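PDB 2Y7I: STM4351 from Salmonella enterica, which binds arginine with high specificity in the periplasm, as a family 3 member of the bacterial solute-binding proteins. Local coordinates for residues L8-S13 with F66-A71; Y104-D109 with M177-S182; G116-T121 with D140-A145. All blocks are in the same frame, centred on the assembly; numbering follows the deposited sequence.

How the interactions relate
From the N terminus, strand 7-12 runs into the arginine pocket, and interaction 1 pairs it with 66-71, closing a loop that carries helices 31-42 and 57-62 and strand 46-51. Interaction 2 opens later, at 104-109, and joins it to 177-182 beyond strand 174-176. Interaction 3 is nested inside that second loop: 116-121, at the end of strand 114-118, meets 140-145 at the start of helix 142-150. Interactions 1 and 3 lie in series, their centres about 19 Å apart, and both touch the bound arginine, each from a different sheet. Interaction 2 ties two loops beside the outermost strand 174-176 of the five-stranded sheet, on the opposite side of the chain's centre from interaction 1.

Interaction 1: L8-S13 with F66-A71; sequences LHFGTS and FDAVIA. With ZN (zinc ion), chain E; ARG (arginine), chain C.
A zinc ion is held across this strand pair by one side chain from each segment, His9 ND1 and Asp67 OD2, each 2.1 Å from the metal, with a water as a further ligand. The same carboxylate oxygen also accepts from the backbone: His9 N reaches Asp67 OD2 at 2.9 Å in a nearly straight bond that uses the anti lone pair, so one oxygen is gripped by metal and amide together. With CG beside the backbone N (chi1 -58°), Asp67 reaches across to the start of strand 7-12, its carboxylate plane 41° from the imidazole. His9 O in turn takes two donors, Asp67 N in its carbonyl plane at 2.8 Å and Ala68 N tilted slightly out of it. The parallel ladder goes on with Gly11 N to Ala68 O and Ile70 N to Gly11 O. Strand 7-12 is the middle strand of a three-stranded parallel sheet, flanked by 46-51 and 68-69, in a periplasmic binding protein fold. Phe10 and Ala68 share the face toward helix 31-42: Ala68 CB lies off-centre against the Phe10 ring, and Ile70 CG2 touches Phe10 CD2 at 3.6 Å. On the other face the Phe66 ring lies flat on the backbone, with Gly11 CA over its centre, 3.6 Å from the centroid in a CH-pi contact. Farther along, Thr12 OG1 donates to Ile70 O in a short bond of 2.6 Å. At the pocket end the ligand guanidinium is met by two carbonyls, its NH2 bonding Ser13 O and its NE bonding Ala71 O at 2.9 Å.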
loop_
_atom_site.group_PDB
_atom_site.type_symbol
_atom_site.label_atom_id
_atom_site.label_comp_id
_atom_site.label_asym_id
_atom_site.label_seq_id
_atom_site.Cartn_x
_atom_site.Cartn_y
_atom_site.Cartn_z
ATOM N N LEU A 8 5.036 -15.083 -16.027
ATOM C CA LEU A 8 5.899 -13.924 -15.966
ATOM C C LEU A 8 7.224 -14.326 -15.314
ATOM O O LEU A 8 7.250 -14.802 -14.167
ATOM C CB LEU A 8 5.198 -12.821 -15.171
ATOM C CG LEU A 8 5.640 -11.364 -15.275
ATOM C CD1 LEU A 8 5.667 -10.898 -16.732
ATOM C CD2 LEU A 8 4.682 -10.491 -14.458
ATOM N N HIS A 9 8.315 -14.157 -16.060
ATOM C CA HIS A 9 9.641 -14.585 -15.614
ATOM C C HIS A 9 10.369 -13.411 -14.959
ATOM O O HIS A 9 10.663 -12.420 -15.622
ATOM C CB HIS A 9 10.450 -15.154 -16.792
ATOM C CG HIS A 9 9.775 -16.293 -17.499
ATOM N ND1 HIS A 9 8.981 -16.117 -18.613
ATOM C CD2 HIS A 9 9.773 -17.623 -17.246
ATOM C CE1 HIS A 9 8.522 -17.290 -19.016
ATOM N NE2 HIS A 9 8.985 -18.220 -18.202
ATOM N N PHE A 10 10.627 -13.528 -13.657
ATOM C CA PHE A 10 11.332 -12.510 -12.885
ATOM C C PHE A 10 12.765 -12.933 -12.653
ATOM O O PHE A 10 13.036 -14.102 -12.389
ATOM C CB PHE A 10 10.696 -12.333 -11.509
ATOM C CG PHE A 10 9.458 -11.489 -11.504
ATOM C CD1 PHE A 10 8.214 -12.063 -11.755
ATOM C CD2 PHE A 10 9.528 -10.126 -11.207
ATOM C CE1 PHE A 10 7.044 -11.275 -11.725
ATOM C CE2 PHE A 10 8.363 -9.329 -11.181
ATOM C CZ PHE A 10 7.127 -9.908 -11.442
ATOM N N GLY A 11 13.677 -11.972 -12.748
ATOM C CA GLY A 11 15.055 -12.164 -12.319
ATOM C C GLY A 11 15.210 -11.481 -10.977
ATOM O O GLY A 11 14.633 -10.412 -10.749
ATOM N N THR A 12 15.977 -12.107 -10.089
ATOM C CA THR A 12 16.290 -11.549 -8.777
ATOM C C THR A 12 17.658 -12.054 -8.292
ATOM O O THR A 12 18.276 -12.930 -8.914
ATOM C CB THR A 12 15.192 -11.873 -7.715
ATOM O OG1 THR A 12 15.337 -10.992 -6.597
ATOM C CG2 THR A 12 15.289 -13.315 -7.233
ATOM N N SER A 13 18.121 -11.487 -7.184
ATOM C CA SER A 13 19.333 -11.938 -6.516
ATOM C C SER A 13 18.990 -12.242 -5.071
ATOM O O SER A 13 18.880 -11.327 -4.244
ATOM C CB SER A 13 20.419 -10.868 -6.564
ATOM O OG SER A 13 21.620 -11.387 -6.023
ATOM N N PHE A 66 14.662 -12.419 -19.042
ATOM C CA PHE A 66 13.400 -12.458 -18.314
ATOM C C PHE A 66 12.551 -11.223 -18.606
ATOM O O PHE A 66 13.007 -10.290 -19.262
ATOM C CB PHE A 66 13.586 -12.694 -16.798
ATOM C CG PHE A 66 14.942 -12.314 -16.254
ATOM C CD1 PHE A 66 15.299 -10.977 -16.087
ATOM C CD2 PHE A 66 15.844 -13.299 -15.865
ATOM C CE1 PHE A 66 16.544 -10.628 -15.561
ATOM C CE2 PHE A 66 17.096 -12.962 -15.339
ATOM C CZ PHE A 66 17.444 -11.628 -15.189
ATOM N N ASP A 67 11.311 -11.239 -18.132
ATOM C CA ASP A 67 10.357 -10.174 -18.412
ATOM C C ASP A 67 10.509 -8.988 -17.475
ATOM O O ASP A 67 10.248 -7.854 -17.861
ATOM C CB ASP A 67 8.936 -10.716 -18.294
ATOM C CG ASP A 67 8.694 -11.873 -19.211
ATOM O OD1 ASP A 67 8.863 -11.693 -20.437
ATOM O OD2 ASP A 67 8.370 -12.971 -18.704
ATOM N N ALA A 68 10.923 -9.260 -16.242
ATOM C CA ALA A 68 10.944 -8.240 -15.206
ATOM C C ALA A 68 11.985 -8.572 -14.146
ATOM O O ALA A 68 12.438 -9.710 -14.040
ATOM C CB ALA A 68 9.555 -8.090 -14.573
ATOM N N VAL A 69 12.379 -7.555 -13.390
ATOM C CA VAL A 69 13.338 -7.717 -12.305
ATOM C C VAL A 69 12.710 -7.141 -11.052
ATOM O O VAL A 69 12.163 -6.027 -11.072
ATOM C CB VAL A 69 14.685 -6.999 -12.625
ATOM C CG1 VAL A 69 15.511 -6.761 -11.373
ATOM C CG2 VAL A 69 15.494 -7.814 -13.631
ATOM N N ILE A 70 12.764 -7.916 -9.970
ATOM C CA ILE A 70 12.442 -7.406 -8.643
ATOM C C ILE A 70 13.549 -7.871 -7.691
ATOM O O ILE A 70 13.851 -9.074 -7.618
ATOM C CB ILE A 70 11.000 -7.809 -8.195
ATOM C CG1 ILE A 70 10.535 -6.961 -7.000
ATOM C CG2 ILE A 70 10.877 -9.333 -7.918
ATOM C CD1 ILE A 70 9.066 -7.223 -6.569
ATOM N N ALA A 71 14.199 -6.923 -7.011
ATOM C CA ALA A 71 15.386 -7.262 -6.208
ATOM C C ALA A 71 15.812 -6.190 -5.211
ATOM O O ALA A 71 16.998 -5.860 -5.114
ATOM C CB ALA A 71 16.570 -7.623 -7.134
HETATM ZN ZN ZN E . 8.776 -14.553 -19.958
HETATM N N ARG C . 18.887 -1.292 -2.515
HETATM C CA ARG C . 20.284 -1.423 -3.035
HETATM C C ARG C . 20.330 -1.004 -4.499
HETATM O O ARG C . 21.384 -1.068 -5.127
HETATM C CB ARG C . 20.804 -2.867 -2.877
HETATM C CG ARG C . 19.893 -3.936 -3.510
HETATM C CD ARG C . 20.509 -5.332 -3.464
HETATM N NE ARG C . 19.488 -6.340 -3.763
HETATM C CZ ARG C . 19.703 -7.652 -3.832
HETATM N NH1 ARG C . 20.918 -8.166 -3.633
HETATM N NH2 ARG C . 18.695 -8.455 -4.104
HETATM O OXT ARG C . 19.303 -0.617 -5.088
HETATM O O HOH W 1 10.871 -14.429 -20.446
#

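Interaction 2: Y104-D109 with M177-S182; sequences YHTFAD and MDERAS. With GOL (glycerol), chain H.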
loop_
_atom_site.group_PDB
_atom_site.type_symbol
_atom_site.label_atom_id
_atom_site.label_comp_id
_atom_site.label_asym_id
_atom_site.label_seq_id
_atom_site.Cartn_x
_atom_site.Cartn_y
_atom_site.Cartn_z
ATOM N N TYR A 104 33.438 0.980 15.652
ATOM C CA TYR A 104 33.383 2.159 14.776
ATOM C C TYR A 104 32.073 2.896 15.060
ATOM O O TYR A 104 31.045 2.264 15.363
ATOM C CB TYR A 104 33.495 1.772 13.275
ATOM C CG TYR A 104 34.805 1.064 12.943
ATOM C CD1 TYR A 104 35.982 1.792 12.729
ATOM C CD2 TYR A 104 34.872 -0.334 12.901
ATOM C CE1 TYR A 104 37.199 1.141 12.466
ATOM C CE2 TYR A 104 36.065 -0.986 12.634
ATOM C CZ TYR A 104 37.225 -0.240 12.418
ATOM O OH TYR A 104 38.416 -0.880 12.168
ATOM N N HIS A 105 32.124 4.225 14.979
ATOM C CA HIS A 105 30.931 5.060 15.130
ATOM C C HIS A 105 30.598 5.790 13.832
ATOM O O HIS A 105 29.430 5.987 13.501
ATOM C CB HIS A 105 31.137 6.097 16.243
ATOM C CG HIS A 105 31.120 5.524 17.625
ATOM N ND1 HIS A 105 30.056 5.686 18.486
ATOM C CD2 HIS A 105 32.044 4.799 18.303
ATOM C CE1 HIS A 105 30.319 5.080 19.631
ATOM N NE2 HIS A 105 31.519 4.536 19.547
ATOM N N THR A 106 31.633 6.210 13.109
ATOM C CA THR A 106 31.448 7.086 11.951
ATOM C C THR A 106 32.241 6.605 10.751
ATOM O O THR A 106 33.196 5.812 10.880
ATOM C CB THR A 106 31.912 8.544 12.241
ATOM O OG1 THR A 106 33.335 8.571 12.378
ATOM C CG2 THR A 106 31.280 9.119 13.501
ATOM N N PHE A 107 31.873 7.116 9.581
ATOM C CA PHE A 107 32.661 6.887 8.368
ATOM C C PHE A 107 34.116 7.338 8.514
ATOM O O PHE A 107 35.027 6.652 8.037
ATOM C CB PHE A 107 32.006 7.548 7.155
ATOM C CG PHE A 107 30.806 6.789 6.627
ATOM C CD1 PHE A 107 30.963 5.532 6.037
ATOM C CD2 PHE A 107 29.528 7.332 6.717
ATOM C CE1 PHE A 107 29.865 4.828 5.556
ATOM C CE2 PHE A 107 28.416 6.634 6.240
ATOM C CZ PHE A 107 28.588 5.374 5.655
ATOM N N ALA A 108 34.333 8.473 9.184
ATOM C CA ALA A 108 35.690 8.941 9.477
ATOM C C ALA A 108 36.490 7.880 10.241
ATOM O O ALA A 108 37.674 7.683 9.969
ATOM C CB ALA A 108 35.667 10.261 10.251
ATOM N N ASP A 109 35.838 7.194 11.179
ATOM C CA ASP A 109 36.491 6.135 11.960
ATOM C C ASP A 109 36.960 4.975 11.071
ATOM O O ASP A 109 37.878 4.244 11.434
ATOM C CB ASP A 109 35.555 5.576 13.041
ATOM C CG ASP A 109 35.213 6.585 14.119
ATOM O OD1 ASP A 109 35.990 7.536 14.356
ATOM O OD2 ASP A 109 34.139 6.406 14.739
ATOM N N MET A 177 26.335 0.662 12.742
ATOM C CA MET A 177 27.179 1.797 13.067
ATOM C C MET A 177 26.338 3.057 13.225
ATOM O O MET A 177 25.317 3.220 12.550
ATOM C CB MET A 177 28.255 1.959 11.993
ATOM C CG MET A 177 29.417 2.850 12.394
ATOM S SD MET A 177 30.667 3.006 11.089
ATOM C CE MET A 177 29.802 4.133 9.987
ATOM N N ASP A 178 26.756 3.941 14.130
ATOM C CA ASP A 178 25.960 5.130 14.431
ATOM C C ASP A 178 25.693 6.022 13.208
ATOM O O ASP A 178 24.543 6.422 12.977
ATOM C CB ASP A 178 26.548 5.928 15.595
ATOM C CG ASP A 178 26.254 5.288 16.951
ATOM O OD1 ASP A 178 25.324 4.456 17.020
ATOM O OD2 ASP A 178 26.945 5.615 17.946
ATOM N N GLU A 179 26.730 6.332 12.432
ATOM C CA GLU A 179 26.534 7.208 11.279
ATOM C C GLU A 179 25.930 6.421 10.125
ATOM O O GLU A 179 26.503 5.424 9.688
ATOM C CB GLU A 179 27.839 7.887 10.829
ATOM C CG GLU A 179 27.601 8.893 9.687
ATOM C CD GLU A 179 28.848 9.591 9.181
ATOM O OE1 GLU A 179 29.973 9.302 9.655
ATOM O OE2 GLU A 179 28.697 10.443 8.282
ATOM N N ARG A 180 24.789 6.897 9.633
ATOM C CA ARG A 180 24.135 6.314 8.478
ATOM C C ARG A 180 24.371 7.172 7.239
ATOM O O ARG A 180 24.811 8.320 7.344
ATOM C CB ARG A 180 22.638 6.174 8.749
ATOM C CG ARG A 180 22.366 5.366 10.004
ATOM C CD ARG A 180 20.910 5.010 10.164
ATOM N NE ARG A 180 20.734 4.173 11.347
ATOM C CZ ARG A 180 19.689 3.378 11.560
ATOM N NH1 ARG A 180 18.704 3.300 10.663
ATOM N NH2 ARG A 180 19.629 2.665 12.675
ATOM N N ALA A 181 24.072 6.607 6.075
ATOM C CA ALA A 181 24.200 7.321 4.801
ATOM C C ALA A 181 22.815 7.523 4.216
ATOM O O ALA A 181 22.058 6.564 4.050
ATOM C CB ALA A 181 25.072 6.541 3.831
ATOM N N SER A 182 22.491 8.773 3.905
ATOM C CA SER A 182 21.154 9.129 3.445
ATOM C C SER A 182 21.166 10.037 2.220
ATOM O O SER A 182 20.101 10.311 1.650
ATOM C CB SER A 182 20.367 9.799 4.579
ATOM O OG SER A 182 19.892 8.833 5.502
HETATM C C1 GOL H . 29.365 0.599 17.374
HETATM O O1 GOL H . 28.763 -0.423 16.680
HETATM C C2 GOL H . 28.255 1.297 18.125
HETATM O O2 GOL H . 28.792 1.825 19.356
HETATM C C3 GOL H . 27.741 2.418 17.249
HETATM O O3 GOL H . 28.570 2.671 16.106
HETATM O O HOH W 2 32.302 10.634 9.232
#
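This is a loop-to-loop contact, polar on its solvent-facing side and apolar beneath, at the edge of the five-stranded mixed sheet of a periplasmic binding protein fold: 104-109 follows strand 95-100, while the segment 177-182 leaves the outermost strand 174-176. One backbone bond joins the loops, Glu179 N to His105 O at 2.9 Å and nearly collinear with the carbonyl. Beside it His105 and Asp178 run side by side, pointing the same way, and form a His-carboxylate hydrogen bond. From His105 ND1 to Asp178 OD2 this bond is 3.2 Å, long and bent, the donor 36° above the carboxylate plane. A glycerol, probably from the crystallisation liquor, settles between the loops; its O3 donates to Tyr104 O, accepts from Asp178 N and lies over one face of the His105 ring. Below, Met177 reaches under 104-107, its CG against His105 O. The turn at chi3 (76°) brings CE over the centre of one Phe107 ring face, while SD rests on Tyr104 CB. Phe107 also touches Ala181 CB and, beyond these segments, Val97 and Leu127. The loop 104-109 is braced from within: Asp109 OD2 takes both His105 N and Thr106 N, and Thr106 OG1 accepts from Asp109 N, an ST motif. Glu179, fully extended, lays its carboxylate at the edge of the Phe107 ring, the two planes 71° apart. Its OE1 accepts from Phe107 N at 2.9 Å and from a water that in turn accepts from Ala108 N, with the water oxygen 2.7 Å from Glu179 OE1.

Interaction 3: G116-T121 with D140-A145; sequences GLENGT and DSYLNA. With ZN (zinc ion), chain D; ARG (arginine), chain C.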
loop_
_atom_site.group_PDB
_atom_site.type_symbol
_atom_site.label_atom_id
_atom_site.label_comp_id
_atom_site.label_asym_id
_atom_site.label_seq_id
_atom_site.Cartn_x
_atom_site.Cartn_y
_atom_site.Cartn_z
ATOM N N GLY A 116 32.916 -4.104 2.929
ATOM C CA GLY A 116 32.329 -4.928 1.882
ATOM C C GLY A 116 30.957 -4.426 1.470
ATOM O O GLY A 116 30.203 -3.887 2.286
ATOM N N LEU A 117 30.634 -4.609 0.196
ATOM C CA LEU A 117 29.349 -4.194 -0.366
ATOM C C LEU A 117 29.127 -4.957 -1.663
ATOM O O LEU A 117 30.024 -5.651 -2.141
ATOM C CB LEU A 117 29.302 -2.675 -0.594
ATOM C CG LEU A 117 30.580 -2.018 -1.146
ATOM C CD1 LEU A 117 30.750 -2.242 -2.649
ATOM C CD2 LEU A 117 30.617 -0.538 -0.833
ATOM N N GLU A 118 27.934 -4.841 -2.237
ATOM C CA GLU A 118 27.602 -5.603 -3.443
ATOM C C GLU A 118 27.864 -4.801 -4.714
ATOM O O GLU A 118 27.558 -3.610 -4.765
ATOM C CB GLU A 118 26.130 -6.002 -3.397
ATOM C CG GLU A 118 25.745 -7.272 -4.135
ATOM C CD GLU A 118 24.372 -7.769 -3.695
ATOM O OE1 GLU A 118 23.475 -6.928 -3.611
ATOM O OE2 GLU A 118 24.207 -8.971 -3.375
ATOM N N ASN A 119 28.423 -5.466 -5.728
ATOM C CA ASN A 119 28.625 -4.879 -7.057
ATOM C C ASN A 119 27.303 -4.397 -7.626
ATOM O O ASN A 119 26.296 -5.079 -7.486
ATOM C CB ASN A 119 29.211 -5.918 -8.017
ATOM C CG ASN A 119 30.712 -5.999 -7.944
ATOM O OD1 ASN A 119 31.396 -4.974 -7.957
ATOM N ND2 ASN A 119 31.243 -7.222 -7.880
ATOM N N GLY A 120 27.311 -3.238 -8.277
ATOM C CA GLY A 120 26.123 -2.736 -8.987
ATOM C C GLY A 120 25.110 -1.958 -8.158
ATOM O O GLY A 120 24.095 -1.472 -8.696
ATOM N N THR A 121 25.401 -1.798 -6.868
ATOM C CA THR A 121 24.445 -1.188 -5.928
ATOM C C THR A 121 24.619 0.319 -5.730
ATOM O O THR A 121 25.671 0.893 -6.041
ATOM C CB THR A 121 24.468 -1.881 -4.528
ATOM O OG1 THR A 121 25.745 -1.685 -3.899
ATOM C CG2 THR A 121 24.182 -3.356 -4.664
ATOM N N ASP A 140 29.737 -10.202 -5.283
ATOM C CA ASP A 140 28.453 -10.497 -5.930
ATOM C C ASP A 140 27.419 -11.146 -5.002
ATOM O O ASP A 140 26.409 -11.697 -5.458
ATOM C CB ASP A 140 28.644 -11.302 -7.225
ATOM C CG ASP A 140 28.969 -10.410 -8.401
ATOM O OD1 ASP A 140 29.322 -9.237 -8.156
ATOM O OD2 ASP A 140 28.877 -10.847 -9.562
ATOM N N SER A 141 27.675 -11.102 -3.700
ATOM C CA SER A 141 26.712 -11.624 -2.731
ATOM C C SER A 141 27.022 -11.112 -1.341
ATOM O O SER A 141 28.126 -11.334 -0.836
ATOM C CB SER A 141 26.744 -13.156 -2.729
ATOM O OG SER A 141 25.931 -13.672 -1.690
ATOM N N TYR A 142 26.048 -10.430 -0.732
ATOM C CA TYR A 142 26.172 -10.011 0.663
ATOM C C TYR A 142 26.545 -11.182 1.581
ATOM O O TYR A 142 27.240 -10.986 2.573
ATOM C CB TYR A 142 24.936 -9.199 1.136
ATOM C CG TYR A 142 25.056 -7.729 0.775
ATOM C CD1 TYR A 142 25.916 -6.894 1.478
ATOM C CD2 TYR A 142 24.330 -7.178 -0.288
ATOM C CE1 TYR A 142 26.059 -5.539 1.143
ATOM C CE2 TYR A 142 24.453 -5.817 -0.628
ATOM C CZ TYR A 142 25.329 -5.003 0.092
ATOM O OH TYR A 142 25.502 -3.664 -0.253
ATOM N N LEU A 143 26.161 -12.407 1.218
ATOM C CA LEU A 143 26.525 -13.579 2.030
ATOM C C LEU A 143 28.049 -13.787 2.146
ATOM O O LEU A 143 28.575 -14.088 3.225
ATOM C CB LEU A 143 25.853 -14.869 1.516
ATOM C CG LEU A 143 24.363 -14.934 1.139
ATOM C CD1 LEU A 143 23.893 -16.397 1.028
ATOM C CD2 LEU A 143 23.451 -14.147 2.084
ATOM N N ASN A 144 28.759 -13.627 1.034
ATOM C CA ASN A 144 30.222 -13.708 1.059
ATOM C C ASN A 144 30.849 -12.544 1.827
ATOM O O ASN A 144 31.891 -12.697 2.464
ATOM C CB ASN A 144 30.766 -13.727 -0.364
ATOM C CG ASN A 144 30.255 -14.911 -1.163
ATOM O OD1 ASN A 144 29.603 -14.741 -2.185
ATOM N ND2 ASN A 144 30.544 -16.115 -0.691
ATOM N N ALA A 145 30.217 -11.379 1.726
ATOM C CA ALA A 145 30.651 -10.170 2.440
ATOM C C ALA A 145 30.577 -10.398 3.953
ATOM O O ALA A 145 31.554 -10.165 4.677
ATOM C CB ALA A 145 29.801 -8.970 2.026
HETATM ZN ZN ZN D . 29.199 -9.659 -10.943
HETATM N N ARG C . 18.887 -1.292 -2.515
HETATM C CA ARG C . 20.284 -1.423 -3.035
HETATM C C ARG C . 20.330 -1.004 -4.499
HETATM O O ARG C . 21.384 -1.068 -5.127
HETATM C CB ARG C . 20.804 -2.867 -2.877
HETATM C CG ARG C . 19.893 -3.936 -3.510
HETATM C CD ARG C . 20.509 -5.332 -3.464
HETATM N NE ARG C . 19.488 -6.340 -3.763
HETATM C CZ ARG C . 19.703 -7.652 -3.832
HETATM N NH1 ARG C . 20.918 -8.166 -3.633
HETATM N NH2 ARG C . 18.695 -8.455 -4.104
HETATM O OXT ARG C . 19.303 -0.617 -5.088
HETATM O O HOH W 3 24.182 -10.373 -6.023
HETATM O O HOH W 4 26.205 -7.837 -7.736
#
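Strand 114-118 ends in a type II beta turn from Glu118 to Thr121, set against the N-terminus of helix 142-150, with the backbones closest at Glu118 and Asp140. The two segments belong to the alpha/beta domain of a periplasmic binding protein built on the five-stranded mixed sheet, where loops at the strand ends line the ligand cleft. Glu118 carries the contact. Glu118 CB lies 3.2 Å from Tyr142 CE2, and the extended chain (chi1 -152°, CG turned away from the backbone N) slants past the ring to bring the carboxylate to the ligand. Glu118 OE1 accepts from NH1 of the bound arginine at 2.8 Å. Glu118 OE2 is hydrogen-bonded to Thr15 OG1 and takes a weak bond from a water that also donates to Asp140 O, which gives the second oxygen its own partners. The Tyr142 hydroxyl is bonded to Phe158 O and receives a weak bond from Glu118 N at 3.4 Å. Thr121 packs CB and CG2 against the ligand carboxylate oxygen O, while its OG1 donates to Glu118 O, bracing the turn, and caps the following helix at Gln124 N. Ser141, the N-cap of helix 142-150, accepts from Leu143 N through OG. Asp140 OD2 binds a zinc ion shared with Asp55, and this probably polarises its carboxylate. In one of two deposited conformers, Asn119 ND2 approaches the other oxygen, Asp140 OD1, nearly along the C-O bond, 2.8 Å away.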